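Local structure of UTP-glucose-1-phosphate uridylyltransferase 2 (Trypanosoma brucei, 3GUE) at residues 23-28 against 194-199; 100-105 against 389-394; 142-145 against 149-152. The protein probably catalyses the reversible formation of UDP-glucose and diphosphate from UTP and glucose 1-phosphate, and is seen here with UDP-glucose bound. All blocks are in the same frame, centred on the assembly; numbering follows the deposited sequence.

Interaction 1. Residues 23-28 against 194-199; sequences GVEEKC and VYTVLY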
# COMPACT_ATOMS: atom_id res chain seq x y z
N GLY A 23 14.85 -16.96 -13.48
CA GLY A 23 14.48 -16.03 -14.55
C GLY A 23 14.35 -14.55 -14.16
O GLY A 23 13.78 -13.75 -14.90
N VAL A 24 14.91 -14.21 -13.00
CA VAL A 24 14.90 -12.83 -12.48
C VAL A 24 15.68 -11.84 -13.37
O VAL A 24 16.78 -12.13 -13.88
CB VAL A 24 15.41 -12.78 -11.01
CG1 VAL A 24 15.28 -11.38 -10.43
CG2 VAL A 24 14.62 -13.80 -10.14
N GLU A 25 15.08 -10.67 -13.54
CA GLU A 25 15.60 -9.63 -14.43
C GLU A 25 17.02 -9.23 -13.97
O GLU A 25 17.27 -9.05 -12.79
CB GLU A 25 14.62 -8.45 -14.46
CG GLU A 25 14.89 -7.45 -15.58
CD GLU A 25 16.01 -6.51 -15.22
OE1 GLU A 25 16.09 -6.13 -14.03
OE2 GLU A 25 16.82 -6.17 -16.10
N GLU A 26 17.94 -9.17 -14.94
CA GLU A 26 19.35 -8.79 -14.73
C GLU A 26 19.60 -7.54 -13.86
O GLU A 26 20.40 -7.58 -12.91
CB GLU A 26 20.05 -8.65 -16.11
CG GLU A 26 20.85 -7.35 -16.35
CD GLU A 26 20.42 -6.57 -17.63
OE1 GLU A 26 19.78 -7.17 -18.54
OE2 GLU A 26 20.74 -5.36 -17.72
N LYS A 27 18.93 -6.43 -14.16
CA LYS A 27 19.12 -5.21 -13.37
C LYS A 27 18.59 -5.36 -11.95
O LYS A 27 19.16 -4.82 -11.03
CB LYS A 27 18.56 -3.97 -14.05
CG LYS A 27 19.39 -3.47 -15.21
CD LYS A 27 20.66 -2.73 -14.79
CE LYS A 27 21.35 -2.18 -16.04
NZ LYS A 27 22.73 -1.68 -15.77
N CYS A 28 17.50 -6.12 -11.77
CA CYS A 28 16.98 -6.40 -10.42
C CYS A 28 18.01 -7.18 -9.58
O CYS A 28 18.24 -6.86 -8.40
CB CYS A 28 15.64 -7.14 -10.48
SG CYS A 28 15.13 -7.82 -8.88
N VAL A 194 8.51 -0.89 -8.95
CA VAL A 194 7.81 -0.40 -10.14
C VAL A 194 8.66 0.32 -11.21
O VAL A 194 8.45 0.14 -12.40
CB VAL A 194 6.58 0.48 -9.74
CG1 VAL A 194 7.03 1.81 -9.07
CG2 VAL A 194 5.70 0.72 -10.98
N TYR A 195 9.64 1.11 -10.77
CA TYR A 195 10.38 1.96 -11.70
C TYR A 195 11.29 1.11 -12.60
O TYR A 195 11.22 1.22 -13.84
CB TYR A 195 11.16 3.06 -10.96
CG TYR A 195 10.32 3.93 -10.02
CD1 TYR A 195 9.32 4.79 -10.51
CD2 TYR A 195 10.52 3.88 -8.64
CE1 TYR A 195 8.55 5.59 -9.64
CE2 TYR A 195 9.77 4.67 -7.77
CZ TYR A 195 8.77 5.52 -8.28
OH TYR A 195 8.04 6.31 -7.40
N THR A 196 12.08 0.24 -11.99
CA THR A 196 12.92 -0.74 -12.72
C THR A 196 12.12 -1.74 -13.57
O THR A 196 12.50 -2.04 -14.70
CB THR A 196 13.91 -1.48 -11.78
OG1 THR A 196 14.81 -2.30 -12.54
CG2 THR A 196 13.19 -2.32 -10.77
N VAL A 197 10.98 -2.18 -13.06
CA VAL A 197 10.09 -3.06 -13.82
C VAL A 197 9.56 -2.37 -15.08
O VAL A 197 9.60 -2.95 -16.18
CB VAL A 197 8.96 -3.59 -12.95
CG1 VAL A 197 7.90 -4.28 -13.81
CG2 VAL A 197 9.53 -4.54 -11.86
N LEU A 198 9.06 -1.14 -14.91
CA LEU A 198 8.61 -0.31 -16.05
C LEU A 198 9.73 -0.13 -17.09
O LEU A 198 9.49 -0.22 -18.30
CB LEU A 198 8.08 1.05 -15.57
CG LEU A 198 6.62 1.14 -15.10
CD1 LEU A 198 6.29 2.58 -14.60
CD2 LEU A 198 5.65 0.67 -16.18
N TYR A 199 10.94 0.15 -16.61
CA TYR A 199 12.11 0.42 -17.46
C TYR A 199 12.59 -0.84 -18.16
O TYR A 199 12.69 -0.87 -19.38
CB TYR A 199 13.27 1.00 -16.62
CG TYR A 199 14.47 1.49 -17.44
CD1 TYR A 199 14.32 2.51 -18.39
CD2 TYR A 199 15.75 0.95 -17.24
CE1 TYR A 199 15.40 2.96 -19.12
CE2 TYR A 199 16.84 1.40 -17.97
CZ TYR A 199 16.65 2.40 -18.90
OH TYR A 199 17.72 2.85 -19.63
O HOH W 1 14.05 -4.70 -13.27
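Glu25 and Thr196 meet through water rather than directly: Glu25 OE1 and Thr196 OG1 stand 4.3 Å apart with one water between them. That water donates to Glu25 OE1 at 2.6 Å and accepts from Thr196 OG1 at 2.6 Å, so the threonine hydroxyl donates to the water and the water donates to the carboxylate. Thr196 OG1 also lies 4.4 Å from Lys27 CB, the one other approach between the segments, which together bury just 84 Å². The lysine then turns off, and its NZ is hydrogen-bonded to Leu321 O.

Capping bonds hold the carboxylate in place. Cys28 N donates to Glu25 OE1 at 2.7 Å on the syn side, and Lys27 N to Glu25 OE2 from above the carboxylate plane, with an N-H...O angle of 165°. OE1 thus receives both a backbone amide and the bridging water, while Ser200 makes a weak bond to OE2.

Cys28 and Thr196 also line the pocket of a bound dimercaptobutanediol, probably from the crystallisation liquor, whose O2 is hydrogen-bonded to Cys28 O. The site is a classic helix N-cap: Glu25 closes the start of helix 26-40 and, through water, ties it to helix 194-201.

Interaction 2. Residues 100-105 against 389-394; sequences QVKNGQ and YQVTED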
# COMPACT_ATOMS: atom_id res chain seq x y z
N GLN A 100 -13.25 -9.77 -0.17
CA GLN A 100 -14.58 -9.17 -0.29
C GLN A 100 -14.62 -7.88 0.52
O GLN A 100 -14.08 -7.82 1.64
CB GLN A 100 -15.72 -10.12 0.16
CG GLN A 100 -15.96 -11.37 -0.74
CD GLN A 100 -17.22 -12.23 -0.37
OE1 GLN A 100 -17.41 -12.66 0.78
NE2 GLN A 100 -18.06 -12.50 -1.39
N VAL A 101 -15.27 -6.87 -0.04
CA VAL A 101 -15.33 -5.52 0.55
C VAL A 101 -16.77 -5.12 0.92
O VAL A 101 -17.06 -4.89 2.09
CB VAL A 101 -14.57 -4.51 -0.36
CG1 VAL A 101 -14.81 -3.09 0.06
CG2 VAL A 101 -13.09 -4.76 -0.28
N LYS A 102 -17.67 -5.09 -0.07
CA LYS A 102 -19.10 -4.81 0.12
C LYS A 102 -19.87 -5.58 -0.95
O LYS A 102 -19.38 -5.74 -2.06
CB LYS A 102 -19.39 -3.32 -0.06
CG LYS A 102 -18.79 -2.40 1.01
CD LYS A 102 -19.56 -1.13 1.18
CE LYS A 102 -19.11 -0.39 2.40
NZ LYS A 102 -17.70 0.00 2.21
N ASN A 103 -21.07 -6.05 -0.63
CA ASN A 103 -21.98 -6.62 -1.63
C ASN A 103 -21.47 -7.85 -2.43
O ASN A 103 -21.93 -8.10 -3.56
CB ASN A 103 -22.41 -5.51 -2.62
CG ASN A 103 -22.84 -4.23 -1.92
OD1 ASN A 103 -22.31 -3.15 -2.20
ND2 ASN A 103 -23.81 -4.35 -1.00
N GLY A 104 -20.53 -8.60 -1.87
CA GLY A 104 -19.83 -9.63 -2.66
C GLY A 104 -18.87 -9.06 -3.70
O GLY A 104 -18.36 -9.78 -4.55
N GLN A 105 -18.62 -7.76 -3.62
CA GLN A 105 -17.60 -7.10 -4.47
C GLN A 105 -16.25 -7.05 -3.75
O GLN A 105 -16.18 -6.67 -2.58
CB GLN A 105 -18.05 -5.68 -4.89
CG GLN A 105 -19.47 -5.60 -5.53
CD GLN A 105 -19.56 -6.32 -6.86
OE1 GLN A 105 -19.74 -7.54 -6.91
NE2 GLN A 105 -19.45 -5.57 -7.95
N TYR A 389 -17.85 3.45 5.71
CA TYR A 389 -17.41 3.73 4.34
C TYR A 389 -18.55 3.50 3.38
O TYR A 389 -19.35 2.62 3.60
CB TYR A 389 -16.17 2.91 3.97
CG TYR A 389 -14.90 3.49 4.57
CD1 TYR A 389 -14.10 4.39 3.85
CD2 TYR A 389 -14.50 3.17 5.87
CE1 TYR A 389 -12.95 4.95 4.42
CE2 TYR A 389 -13.35 3.72 6.44
CZ TYR A 389 -12.58 4.60 5.71
OH TYR A 389 -11.41 5.13 6.28
N GLN A 390 -18.61 4.31 2.33
CA GLN A 390 -19.76 4.32 1.45
C GLN A 390 -19.28 4.29 0.03
O GLN A 390 -18.24 4.83 -0.28
CB GLN A 390 -20.59 5.62 1.65
CG GLN A 390 -21.01 5.91 3.09
CD GLN A 390 -21.84 7.16 3.26
OE1 GLN A 390 -21.94 7.99 2.36
NE2 GLN A 390 -22.47 7.29 4.42
N VAL A 391 -20.09 3.70 -0.85
CA VAL A 391 -19.84 3.70 -2.28
C VAL A 391 -20.39 4.97 -2.95
O VAL A 391 -21.54 5.34 -2.77
CB VAL A 391 -20.37 2.39 -2.93
CG1 VAL A 391 -20.03 2.33 -4.42
CG2 VAL A 391 -19.77 1.21 -2.20
N THR A 392 -19.54 5.63 -3.72
CA THR A 392 -19.92 6.82 -4.47
C THR A 392 -20.37 6.49 -5.91
O THR A 392 -20.15 5.38 -6.42
CB THR A 392 -18.74 7.83 -4.53
OG1 THR A 392 -17.77 7.35 -5.46
CG2 THR A 392 -18.07 8.01 -3.18
N GLU A 393 -21.00 7.45 -6.58
CA GLU A 393 -21.51 7.22 -7.92
C GLU A 393 -20.37 6.72 -8.83
O GLU A 393 -20.56 5.78 -9.62
CB GLU A 393 -22.15 8.50 -8.47
CG GLU A 393 -23.01 8.30 -9.72
CD GLU A 393 -23.44 9.63 -10.32
OE1 GLU A 393 -23.77 10.55 -9.53
OE2 GLU A 393 -23.45 9.76 -11.57
N ASP A 394 -19.19 7.31 -8.66
CA ASP A 394 -18.03 6.94 -9.47
C ASP A 394 -17.30 5.68 -8.96
O ASP A 394 -16.17 5.39 -9.37
CB ASP A 394 -17.08 8.14 -9.66
CG ASP A 394 -16.43 8.62 -8.36
OD1 ASP A 394 -16.93 8.32 -7.26
OD2 ASP A 394 -15.41 9.33 -8.44
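Lys102 reaches Tyr389 with its aliphatic end as much as with its charge: CE lies 3.2 Å from Tyr389 O, nearer than NZ, at 3.4 Å. The lysine springs from a two-stranded beta hairpin, 100-102 with 105-106, closed by a type I' turn from Lys102 to Gln105. A classic beta bulge sits right beside the turn, since two residues, Val101 and Lys102, stand opposite the single Gln105; Val101 N bonds firmly to Gln105 O, Lys102 N only weakly. The other side is strand 389-391, paired with 397-399 in a second small antiparallel sheet.

The two strands share no backbone bonds. Their axes are 9.4 Å apart at closest and run at 79° to each other, so the strands do not pair as a sheet, and the long lysine bridges them, meeting the Tyr389 carbonyl as well as side chains. Its chain bends at the last torsion (chi4 64°), which turns Lys102 NZ toward Tyr389 CB, 3.7 Å away, where the two side chains cross at about a right angle. A definite partner for the ammonium lies beyond both segments, at Leu384 O near the end of helix 378-385.

The tyrosine ring leads away from the hairpin, toward Ala383, Leu384 and Leu399, and Val101 packs on Leu384 and Leu397, so both segments share the surface of helix 378-385 and strand 397-399. Gln100 O adds a polar tie, accepting from Arg385 NH2 of that helix. Closer to its own backbone, the lysine runs antiparallel alongside Val391, and the apolar contact there is made by Lys102 CD on the methyl Val391 CG2, at 4.1 Å.

Interaction 3. Residues 142-145 against 149-152; sequences NFLR and TLYE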
# COMPACT_ATOMS: atom_id res chain seq x y z
N ASN A 142 -7.31 -15.10 -13.22
CA ASN A 142 -8.52 -15.93 -13.27
C ASN A 142 -9.75 -15.19 -12.76
O ASN A 142 -10.83 -15.33 -13.34
CB ASN A 142 -8.35 -17.28 -12.56
CG ASN A 142 -9.21 -18.38 -13.21
OD1 ASN A 142 -8.90 -18.86 -14.33
ND2 ASN A 142 -10.29 -18.78 -12.54
N PHE A 143 -9.56 -14.38 -11.70
CA PHE A 143 -10.63 -13.49 -11.23
C PHE A 143 -11.18 -12.57 -12.33
O PHE A 143 -12.40 -12.37 -12.46
CB PHE A 143 -10.22 -12.63 -10.03
CG PHE A 143 -11.36 -11.76 -9.51
CD1 PHE A 143 -12.22 -12.23 -8.53
CD2 PHE A 143 -11.59 -10.48 -10.04
CE1 PHE A 143 -13.28 -11.46 -8.08
CE2 PHE A 143 -12.66 -9.71 -9.60
CZ PHE A 143 -13.51 -10.21 -8.61
N LEU A 144 -10.28 -11.98 -13.10
CA LEU A 144 -10.70 -11.04 -14.15
C LEU A 144 -11.46 -11.65 -15.34
O LEU A 144 -11.84 -10.92 -16.24
CB LEU A 144 -9.54 -10.14 -14.60
CG LEU A 144 -9.02 -9.14 -13.54
CD1 LEU A 144 -7.73 -8.42 -13.98
CD2 LEU A 144 -10.12 -8.13 -13.10
N ARG A 145 -11.67 -12.98 -15.35
CA ARG A 145 -12.55 -13.62 -16.32
C ARG A 145 -13.93 -12.98 -16.32
O ARG A 145 -14.55 -12.84 -17.37
CB ARG A 145 -12.72 -15.12 -16.05
CG ARG A 145 -11.56 -15.96 -16.51
CD ARG A 145 -11.92 -17.42 -16.52
NE ARG A 145 -10.74 -18.24 -16.74
CZ ARG A 145 -10.27 -18.55 -17.95
NH1 ARG A 145 -10.89 -18.09 -19.04
NH2 ARG A 145 -9.20 -19.32 -18.06
N THR A 149 -13.49 -7.23 -20.79
CA THR A 149 -12.80 -6.01 -21.29
C THR A 149 -11.33 -6.04 -20.87
O THR A 149 -10.43 -5.73 -21.66
CB THR A 149 -13.44 -4.68 -20.78
OG1 THR A 149 -14.80 -4.56 -21.24
CG2 THR A 149 -12.64 -3.45 -21.26
N LEU A 150 -11.11 -6.46 -19.62
CA LEU A 150 -9.78 -6.57 -19.04
C LEU A 150 -9.11 -7.91 -19.37
O LEU A 150 -7.94 -7.92 -19.79
CB LEU A 150 -9.84 -6.35 -17.52
CG LEU A 150 -10.53 -5.04 -17.07
CD1 LEU A 150 -10.54 -4.92 -15.56
CD2 LEU A 150 -9.86 -3.79 -17.71
N TYR A 151 -9.84 -9.01 -19.21
CA TYR A 151 -9.30 -10.37 -19.43
C TYR A 151 -8.69 -10.60 -20.82
O TYR A 151 -7.58 -11.15 -20.93
CB TYR A 151 -10.36 -11.45 -19.15
CG TYR A 151 -9.77 -12.84 -19.14
CD1 TYR A 151 -9.11 -13.33 -18.00
CD2 TYR A 151 -9.83 -13.66 -20.28
CE1 TYR A 151 -8.53 -14.60 -18.00
CE2 TYR A 151 -9.25 -14.94 -20.28
CZ TYR A 151 -8.60 -15.39 -19.13
OH TYR A 151 -8.03 -16.65 -19.10
N GLU A 152 -9.40 -10.16 -21.87
CA GLU A 152 -8.97 -10.39 -23.25
C GLU A 152 -7.67 -9.65 -23.62
O GLU A 152 -7.05 -9.95 -24.66
CB GLU A 152 -10.09 -10.08 -24.24
CG GLU A 152 -11.37 -10.92 -24.00
CD GLU A 152 -12.61 -10.48 -24.84
OE1 GLU A 152 -12.59 -9.35 -25.41
OE2 GLU A 152 -13.58 -11.28 -24.93
O HOH W 2 -7.01 -17.41 -16.43
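The backbone turns back on itself within a few residues, bringing Leu144 CA and Tyr151 CA to 5.5 Å, as a short 3-10 segment at 144-145 leads out of helix 137-143 toward helix 148-151. This is a tight turn joining two consecutive short helices, and 275 Å² is buried between the segments. Tyr151 gives the largest single share: its CB rests against Leu144 O at 3.3 Å.

Arg145 runs alongside Tyr151 in the same direction. Its CG, anti to the carbonyl carbon (chi1 -79°), lies over one face of the ring, a CH-pi contact 4.0 Å from the centroid and 25° off the normal; from there the extended chain carries the guanidinium out to the phenol end, the two planes being 35° apart. Arg145 NH2 comes to 3.1 Å from Tyr151 OH, but the angle is too poor for a hydrogen bond: the hydroxyl lies over the guanidinium face, where the N-H groups do not point at it.

On the inner side Leu144 CD2 meets Leu150 CD1, with Phe154 beyond the former and Ala112 and Leu115 of helix 107-122 beyond the latter. The guanidinium is steadied by Asn142: Arg145 NE donates to Asn142 OD1 at 3.1 Å, from above the amide plane. The same oxygen accepts from a water that lies at the edge of the Tyr151 ring, 3.0 Å from its OH.

Overall arrangement
The chain order is 23-28, 100-105, 142-145, 149-152, 194-199, 389-394: interactions 1 and 2 cross, and interaction 3 is nested inside both loops. Interactions 1 and 2 lie on opposite sides of the chain's centre, their centres 34 Å apart. Interaction 3 is 25 Å from the first and 20 Å from the second, centre to centre, and comes within about 6 Å of interaction 2 at the nearest atoms, without touching it. Those two share helix 107-122, which touches Val391, Phe143 and Leu150. Interactions 2 and 3 and segment 194-199 belong to the nucleotidyltransferase family region (GT-A clan); bound UDP-glucose is about 10, 11 and 14 Å from the Thr196, Tyr389 and Leu144 side chains.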